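Local coordinates for inosine-uridine preferring nucleoside hydrolase family protein (Bacillus anthracis, PDB 2C40), which belongs to the inosine-uridine preferring nucleoside hydrolase family and holds a calcium ion together with alpha-D-ribofuranose in its pocket, at residues A[250-253]-A[258-261]. Residues are numbered along the deposited sequence; the frame is centred on the assembly and turned at random.
Sequences TAAF and DLAK
L259 reaches back to A252 with one branch of its side chain, and this aliphatic touch is one half of a contact in which the side chains that meet are apolar and no hydrogen bond crosses between the segments. Methyl CD1 of L259 lies 4.1 Å from CB of A252, and the same methyl sits 4.1 Å from the carbonyl oxygen O of A252, a van der Waals approach to the helix backbone. CG of L259 stands anti to its own carbonyl carbon (chi1 -67°), and with CD1 extended beyond it (chi2 173°) the branch spans the distance to the helix. The small methyl of A252 suits this place, since F299 and Y302 of helix 296-308 touch it as well; Y302 and R298 of that helix also touch L259, whose branched aliphatic side chain suits a buried site between A252 and that helix.

The contact closes the turn where helix 246-255, through a short 3-10 segment, gives way to strand 261-269, one of the antiparallel strands at one side of the mixed sheet in this nucleoside hydrolase fold; CA of F253 and CA of L259 are 6.7 Å apart across it.

The aromatic half of the contact joins F253 to A260. CD1 of F253 lies 4.5 Å from CB of A260, which approaches the ring obliquely. With CG anti to the backbone N (chi1 -177°), the side chain of F253 is directed to the sheet, where it meets V149, D192 and V291; a broad, flat side chain is well suited to bridging the helix and several strands. A260, whose short side chain also meets V291, probably lets the backbone pass close to the phenyl group.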
ATOM      1  N   THR A 250      20.303  -9.737  -3.208  1.00 42.50           N
ATOM      2  CA  THR A 250      20.627 -10.683  -4.278  1.00 42.75           C
ATOM      3  C   THR A 250      21.102  -9.949  -5.523  1.00 42.29           C
ATOM      4  O   THR A 250      22.142 -10.306  -6.088  1.00 41.26           O
ATOM      5  CB  THR A 250      19.407 -11.573  -4.627  1.00 42.80           C
ATOM      6  OG1 THR A 250      18.910 -12.212  -3.431  1.00 43.05           O
ATOM      7  CG2 THR A 250      19.767 -12.629  -5.629  1.00 42.61           C
ATOM      8  N   ALA A 251      20.352  -8.921  -5.912  1.00 42.25           N
ATOM      9  CA  ALA A 251      20.658  -8.086  -7.083  1.00 42.86           C
ATOM     10  C   ALA A 251      21.918  -7.253  -6.883  1.00 43.23           C
ATOM     11  O   ALA A 251      22.694  -7.076  -7.821  1.00 43.42           O
ATOM     12  CB  ALA A 251      19.481  -7.182  -7.389  1.00 43.82           C
ATOM     13  N   ALA A 252      22.142  -6.776  -5.647  1.00 43.00           N
ATOM     14  CA  ALA A 252      23.320  -5.984  -5.325  1.00 42.78           C
ATOM     15  C   ALA A 252      24.603  -6.845  -5.320  1.00 42.95           C
ATOM     16  O   ALA A 252      25.686  -6.363  -5.645  1.00 42.45           O
ATOM     17  CB  ALA A 252      23.149  -5.317  -4.007  1.00 43.46           C
ATOM     18  N   PHE A 253      24.462  -8.107  -4.940  1.00 42.56           N
ATOM     19  CA  PHE A 253      25.562  -9.065  -4.937  1.00 42.84           C
ATOM     20  C   PHE A 253      26.043  -9.345  -6.384  1.00 43.04           C
ATOM     21  O   PHE A 253      27.221  -9.583  -6.617  1.00 41.99           O
ATOM     22  CB  PHE A 253      25.138 -10.393  -4.292  1.00 42.05           C
ATOM     23  CG  PHE A 253      26.238 -11.403  -4.198  1.00 42.94           C
ATOM     24  CD1 PHE A 253      27.243 -11.263  -3.273  1.00 42.09           C
ATOM     25  CD2 PHE A 253      26.290 -12.498  -5.055  1.00 44.71           C
ATOM     26  CE1 PHE A 253      28.275 -12.208  -3.199  1.00 42.06           C
ATOM     27  CE2 PHE A 253      27.325 -13.407  -4.980  1.00 42.25           C
ATOM     28  CZ  PHE A 253      28.290 -13.272  -4.043  1.00 41.33           C
ATOM     29  N   ASP A 258      31.629  -7.968  -3.744  1.00 44.64           N
ATOM     30  CA  ASP A 258      32.466  -7.576  -2.613  1.00 45.23           C
ATOM     31  C   ASP A 258      31.758  -7.053  -1.341  1.00 44.73           C
ATOM     32  O   ASP A 258      32.435  -6.779  -0.331  1.00 44.33           O
ATOM     33  CB  ASP A 258      33.534  -6.524  -3.072  1.00 46.66           C
ATOM     34  CG  ASP A 258      33.195  -5.795  -4.446  1.00 50.21           C
ATOM     35  OD1 ASP A 258      32.754  -6.482  -5.431  1.00 53.46           O
ATOM     36  OD2 ASP A 258      33.448  -4.546  -4.565  1.00 50.33           O
ATOM     37  N   LEU A 259      30.438  -6.896  -1.399  1.00 44.26           N
ATOM     38  CA  LEU A 259      29.610  -6.512  -0.251  1.00 44.52           C
ATOM     39  C   LEU A 259      29.493  -7.612   0.795  1.00 44.39           C
ATOM     40  O   LEU A 259      29.288  -7.335   1.969  1.00 45.73           O
ATOM     41  CB  LEU A 259      28.197  -6.129  -0.725  1.00 44.43           C
ATOM     42  CG  LEU A 259      28.125  -4.855  -1.561  1.00 44.82           C
ATOM     43  CD1 LEU A 259      26.742  -4.636  -2.125  1.00 45.90           C
ATOM     44  CD2 LEU A 259      28.566  -3.670  -0.739  1.00 45.04           C
ATOM     45  N   ALA A 260      29.590  -8.861   0.380  1.00 44.04           N
ATOM     46  CA  ALA A 260      29.419  -9.968   1.288  1.00 43.34           C
ATOM     47  C   ALA A 260      30.532 -10.986   1.079  1.00 43.55           C
ATOM     48  O   ALA A 260      31.467 -10.764   0.293  1.00 43.03           O
ATOM     49  CB  ALA A 260      28.070 -10.598   1.069  1.00 44.17           C
ATOM     50  N   LYS A 261      30.470 -12.052   1.867  1.00 43.11           N
ATOM     51  CA  LYS A 261      31.335 -13.198   1.722  1.00 42.92           C
ATOM     52  C   LYS A 261      30.481 -14.352   1.267  1.00 43.01           C
ATOM     53  O   LYS A 261      29.276 -14.265   1.245  1.00 42.85           O
ATOM     54  CB  LYS A 261      31.985 -13.537   3.050  1.00 42.73           C
ATOM     55  CG  LYS A 261      33.152 -12.634   3.408  1.00 43.54           C
ATOM     56  CD  LYS A 261      32.931 -12.087   4.789  1.00 46.16           C
ATOM     57  CE  LYS A 261      34.136 -11.392   5.367  1.00 44.47           C
ATOM     58  NZ  LYS A 261      34.908 -12.446   6.010  1.00 45.65           N
TER